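Local coordinates for 336aa long hypothetical dTDP-glucose 4,6-dehydratase (Pyrococcus horikoshii, PDB 2HUN), which probably acts as an NAD-dependent dTDP-glucose 4,6-dehydratase, a sugar-nucleotide lyase built on a Rossmann fold, at residues D36-G41 with Y56-G61. Residues are numbered along the deposited sequence; the frame is centred on the assembly and turned at random.
Sequences DKLGYG and YTFVKG. With NAD (nicotinamide-adenine-dinucleotide), chain C.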
ATOM      1  N   ASP A  36     -13.805 -11.300  16.014  1.00 26.99           N
ATOM      2  CA  ASP A  36     -12.549 -11.998  15.863  1.00 25.68           C
ATOM      3  C   ASP A  36     -12.896 -13.333  15.265  1.00 26.73           C
ATOM      4  O   ASP A  36     -13.878 -13.971  15.616  1.00 26.25           O
ATOM      5  CB  ASP A  36     -11.868 -12.187  17.221  1.00 24.05           C
ATOM      6  CG  ASP A  36     -10.374 -12.464  17.098  1.00 24.48           C
ATOM      7  OD1 ASP A  36      -9.993 -13.533  16.589  1.00 21.48           O
ATOM      8  OD2 ASP A  36      -9.578 -11.596  17.518  1.00 24.33           O
ATOM      9  N   LYS A  37     -12.042 -13.742  14.358  1.00 26.96           N
ATOM     10  CA  LYS A  37     -12.196 -14.952  13.615  1.00 26.85           C
ATOM     11  C   LYS A  37     -11.672 -16.188  14.377  1.00 27.34           C
ATOM     12  O   LYS A  37     -11.931 -17.337  14.000  1.00 27.36           O
ATOM     13  CB  LYS A  37     -11.469 -14.692  12.300  1.00 27.86           C
ATOM     14  CG  LYS A  37      -9.934 -14.694  12.342  1.00 25.93           C
ATOM     15  CD  LYS A  37      -9.327 -14.662  10.911  1.00 25.78           C
ATOM     16  CE  LYS A  37      -7.861 -15.119  10.897  1.00 25.72           C
ATOM     17  NZ  LYS A  37      -7.211 -15.047   9.552  1.00 24.66           N
ATOM     18  N   LEU A  38     -10.957 -15.918  15.466  1.00 26.25           N
ATOM     19  CA  LEU A  38     -10.357 -16.943  16.318  1.00 28.10           C
ATOM     20  C   LEU A  38      -9.330 -17.768  15.558  1.00 29.76           C
ATOM     21  O   LEU A  38      -9.380 -18.999  15.550  1.00 30.71           O
ATOM     22  CB  LEU A  38     -11.430 -17.861  16.917  1.00 27.32           C
ATOM     23  CG  LEU A  38     -12.456 -17.206  17.854  1.00 28.37           C
ATOM     24  CD1 LEU A  38     -13.294 -18.292  18.531  1.00 27.40           C
ATOM     25  CD2 LEU A  38     -11.740 -16.354  18.911  1.00 27.95           C
ATOM     26  N   GLY A  39      -8.401 -17.075  14.908  1.00 29.30           N
ATOM     27  CA  GLY A  39      -7.359 -17.755  14.168  1.00 30.97           C
ATOM     28  C   GLY A  39      -6.020 -17.593  14.870  1.00 31.03           C
ATOM     29  O   GLY A  39      -5.964 -17.457  16.090  1.00 31.46           O
ATOM     30  N   TYR A  40      -4.943 -17.605  14.097  1.00 32.36           N
ATOM     31  CA  TYR A  40      -3.599 -17.457  14.645  1.00 33.27           C
ATOM     32  C   TYR A  40      -3.489 -16.265  15.602  1.00 32.91           C
ATOM     33  O   TYR A  40      -3.830 -15.131  15.247  1.00 31.69           O
ATOM     34  CB  TYR A  40      -2.587 -17.285  13.504  1.00 34.93           C
ATOM     35  CG  TYR A  40      -1.181 -17.015  13.990  1.00 38.14           C
ATOM     36  CD1 TYR A  40      -0.377 -18.046  14.470  1.00 39.41           C
ATOM     37  CD2 TYR A  40      -0.679 -15.714  14.034  1.00 39.59           C
ATOM     38  CE1 TYR A  40       0.892 -17.787  14.988  1.00 41.99           C
ATOM     39  CE2 TYR A  40       0.582 -15.443  14.546  1.00 41.16           C
ATOM     40  CZ  TYR A  40       1.362 -16.479  15.022  1.00 42.21           C
ATOM     41  OH  TYR A  40       2.611 -16.205  15.532  1.00 45.44           O
ATOM     42  N   GLY A  41      -3.011 -16.530  16.815  1.00 31.60           N
ATOM     43  CA  GLY A  41      -2.837 -15.476  17.797  1.00 28.29           C
ATOM     44  C   GLY A  41      -3.998 -15.249  18.748  1.00 27.79           C
ATOM     45  O   GLY A  41      -3.817 -14.656  19.809  1.00 25.92           O
ATOM     46  N   TYR A  56     -20.162  -5.864  26.936  1.00 34.44           N
ATOM     47  CA  TYR A  56     -19.320  -6.586  25.984  1.00 34.14           C
ATOM     48  C   TYR A  56     -20.095  -7.630  25.174  1.00 33.81           C
ATOM     49  O   TYR A  56     -20.943  -8.335  25.703  1.00 33.46           O
ATOM     50  CB  TYR A  56     -18.163  -7.263  26.736  1.00 32.84           C
ATOM     51  CG  TYR A  56     -17.278  -8.139  25.872  1.00 32.97           C
ATOM     52  CD1 TYR A  56     -16.200  -7.606  25.168  1.00 32.44           C
ATOM     53  CD2 TYR A  56     -17.532  -9.504  25.749  1.00 33.89           C
ATOM     54  CE1 TYR A  56     -15.395  -8.415  24.362  1.00 32.94           C
ATOM     55  CE2 TYR A  56     -16.740 -10.318  24.947  1.00 34.22           C
ATOM     56  CZ  TYR A  56     -15.675  -9.770  24.258  1.00 32.74           C
ATOM     57  OH  TYR A  56     -14.894 -10.585  23.472  1.00 32.51           O
ATOM     58  N   THR A  57     -19.800  -7.712  23.882  1.00 34.39           N
ATOM     59  CA  THR A  57     -20.450  -8.680  23.002  1.00 33.10           C
ATOM     60  C   THR A  57     -19.394  -9.236  22.063  1.00 33.39           C
ATOM     61  O   THR A  57     -18.659  -8.470  21.435  1.00 33.84           O
ATOM     62  CB  THR A  57     -21.537  -8.032  22.121  1.00 32.15           C
ATOM     63  OG1 THR A  57     -22.411  -7.244  22.931  1.00 34.98           O
ATOM     64  CG2 THR A  57     -22.350  -9.104  21.415  1.00 32.71           C
ATOM     65  N   PHE A  58     -19.309 -10.558  21.969  1.00 33.10           N
ATOM     66  CA  PHE A  58     -18.344 -11.183  21.078  1.00 32.15           C
ATOM     67  C   PHE A  58     -19.014 -11.737  19.833  1.00 33.00           C
ATOM     68  O   PHE A  58     -20.022 -12.446  19.909  1.00 31.12           O
ATOM     69  CB  PHE A  58     -17.588 -12.315  21.772  1.00 31.65           C
ATOM     70  CG  PHE A  58     -16.776 -13.158  20.826  1.00 32.53           C
ATOM     71  CD1 PHE A  58     -15.833 -12.575  19.985  1.00 33.16           C
ATOM     72  CD2 PHE A  58     -16.973 -14.533  20.754  1.00 33.96           C
ATOM     73  CE1 PHE A  58     -15.102 -13.345  19.084  1.00 33.90           C
ATOM     74  CE2 PHE A  58     -16.246 -15.315  19.856  1.00 33.35           C
ATOM     75  CZ  PHE A  58     -15.311 -14.720  19.020  1.00 34.58           C
ATOM     76  N   VAL A  59     -18.442 -11.404  18.683  1.00 33.00           N
ATOM     77  CA  VAL A  59     -18.954 -11.875  17.410  1.00 33.73           C
ATOM     78  C   VAL A  59     -17.847 -12.596  16.662  1.00 35.10           C
ATOM     79  O   VAL A  59     -16.846 -11.990  16.261  1.00 33.63           O
ATOM     80  CB  VAL A  59     -19.475 -10.711  16.531  1.00 34.59           C
ATOM     81  CG1 VAL A  59     -19.932 -11.250  15.178  1.00 33.89           C
ATOM     82  CG2 VAL A  59     -20.629 -10.000  17.234  1.00 33.75           C
ATOM     83  N   LYS A  60     -18.029 -13.901  16.485  1.00 34.59           N
ATOM     84  CA  LYS A  60     -17.062 -14.714  15.770  1.00 35.36           C
ATOM     85  C   LYS A  60     -17.287 -14.531  14.278  1.00 35.68           C
ATOM     86  O   LYS A  60     -18.378 -14.795  13.768  1.00 36.18           O
ATOM     87  CB  LYS A  60     -17.228 -16.182  16.154  1.00 38.07           C
ATOM     88  CG  LYS A  60     -16.388 -17.148  15.341  1.00 39.62           C
ATOM     89  CD  LYS A  60     -15.809 -18.226  16.238  1.00 42.00           C
ATOM     90  CE  LYS A  60     -15.242 -19.380  15.438  1.00 42.00           C
ATOM     91  NZ  LYS A  60     -16.326 -20.292  14.993  1.00 45.10           N
ATOM     92  N   GLY A  61     -16.249 -14.071  13.584  1.00 34.70           N
ATOM     93  CA  GLY A  61     -16.360 -13.847  12.155  1.00 31.89           C
ATOM     94  C   GLY A  61     -15.133 -13.177  11.569  1.00 32.81           C
ATOM     95  O   GLY A  61     -14.257 -12.704  12.299  1.00 31.00           O
TER
HETATM   96  PA  NAD C 801      -2.381 -11.203  17.366  1.00 29.81           P
HETATM   97  O1A NAD C 801      -1.842 -12.129  16.358  1.00 30.66           O
HETATM   98  O2A NAD C 801      -2.150 -11.475  18.813  1.00 28.28           O
HETATM   99  O5B NAD C 801      -3.968 -11.138  17.146  1.00 29.61           O
HETATM  100  C5B NAD C 801      -4.582 -10.821  15.887  1.00 25.98           C
HETATM  101  C4B NAD C 801      -6.082 -11.017  16.147  1.00 25.67           C
HETATM  102  O4B NAD C 801      -6.841 -10.680  14.970  1.00 26.08           O
HETATM  103  C3B NAD C 801      -6.406 -12.501  16.482  1.00 23.84           C
HETATM  104  O3B NAD C 801      -7.287 -12.576  17.615  1.00 25.94           O
HETATM  105  C2B NAD C 801      -6.989 -13.036  15.161  1.00 26.35           C
HETATM  106  O2B NAD C 801      -7.883 -14.144  15.263  1.00 24.19           O
HETATM  107  C1B NAD C 801      -7.647 -11.786  14.576  1.00 26.08           C
HETATM  108  N9A NAD C 801      -7.756 -11.794  13.100  1.00 26.35           N
HETATM  109  C8A NAD C 801      -6.783 -11.984  12.190  1.00 29.07           C
HETATM  110  N7A NAD C 801      -7.304 -11.914  10.966  1.00 27.53           N
HETATM  111  C5A NAD C 801      -8.608 -11.679  11.076  1.00 25.53           C
HETATM  112  C6A NAD C 801      -9.678 -11.509  10.155  1.00 26.02           C
HETATM  113  N6A NAD C 801      -9.523 -11.570   8.839  1.00 25.53           N
HETATM  114  N1A NAD C 801     -10.964 -11.270  10.696  1.00 25.38           N
HETATM  115  C2A NAD C 801     -11.152 -11.209  12.085  1.00 25.20           C
HETATM  116  N3A NAD C 801     -10.143 -11.372  12.952  1.00 26.48           N
HETATM  117  C4A NAD C 801      -8.902 -11.599  12.448  1.00 25.68           C
HETATM  118  O3  NAD C 801      -1.609  -9.843  17.082  1.00 28.75           O
HETATM  119  PN  NAD C 801      -1.550  -8.400  17.731  1.00 27.11           P
HETATM  120  O1N NAD C 801      -0.106  -8.281  18.085  1.00 26.85           O
HETATM  121  O2N NAD C 801      -2.482  -8.260  18.869  1.00 24.88           O
HETATM  122  O5D NAD C 801      -1.792  -7.383  16.498  1.00 28.72           O
HETATM  123  C5D NAD C 801      -2.827  -6.397  16.462  1.00 26.52           C
HETATM  124  C4D NAD C 801      -2.483  -5.349  15.372  1.00 27.11           C
HETATM  125  O4D NAD C 801      -1.374  -4.533  15.783  1.00 24.92           O
HETATM  126  C3D NAD C 801      -2.126  -5.993  14.026  1.00 26.37           C
HETATM  127  O3D NAD C 801      -2.782  -5.241  12.972  1.00 26.82           O
HETATM  128  C2D NAD C 801      -0.579  -5.859  13.962  1.00 25.82           C
HETATM  129  O2D NAD C 801      -0.151  -5.762  12.600  1.00 27.39           O
HETATM  130  C1D NAD C 801      -0.347  -4.594  14.774  1.00 26.83           C
HETATM  131  N1N NAD C 801       0.973  -4.506  15.431  1.00 27.36           N
HETATM  132  C2N NAD C 801       1.361  -5.380  16.502  1.00 27.12           C
HETATM  133  C3N NAD C 801       2.632  -5.220  17.082  1.00 28.60           C
HETATM  134  C7N NAD C 801       3.112  -6.117  18.246  1.00 28.92           C
HETATM  135  O7N NAD C 801       4.160  -5.820  18.832  1.00 28.14           O
HETATM  136  N7N NAD C 801       2.387  -7.171  18.602  1.00 24.58           N
HETATM  137  C4N NAD C 801       3.511  -4.212  16.609  1.00 27.77           C
HETATM  138  C5N NAD C 801       3.113  -3.365  15.555  1.00 28.23           C
HETATM  139  C6N NAD C 801       1.848  -3.498  14.958  1.00 27.58           C
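Asp36 and Lys60 pair in parallel where strand 31-36 runs out beside strand 56-60, and this pairing is the close-knit part of the contact. Asp36 bonds to the residues on either side of Lys60: its N to Val59 O at 3.1 Å, and its O to Gly61 N, which sits well above the carbonyl plane. Asp36 O also takes a CA-H...O contact from Lys60 and rests against CE1 and CZ of Phe58.

Beyond the pairing lies the cofactor. A chi1 of -160° sets Asp36 CG opposite the backbone N, which turns the carboxylate away from strand 56-60 to the adenosine ribose, where OD1 accepts a hydrogen bond from NAD O2B at 2.6 Å and OD2 one from O3B. The anti lone pair of OD1 accepts another from Leu38 N, closing an Asx turn, while Met12 N bonds OD2; Gly39 N donates to O2B from the same loop. Replacing Asp36 by an alanine would probably leave both ribose hydroxyls without their acceptor and Leu38 N without its turn partner. The extended Lys37 chain lies over a face of the adenine, CD 3.1 Å from NAD C5A, with NZ salt-bridged to Glu85.

Toward solvent the contact is purely apolar: Leu38 CD2 meets Phe58 CZ at 3.9 Å, and CD1 lies across the exposed Lys60 chain, rather close to its CD (3.4 Å).

An acidic residue ending the second strand and gripping the adenosine ribose is the classic signature of an NAD-binding Rossmann fold.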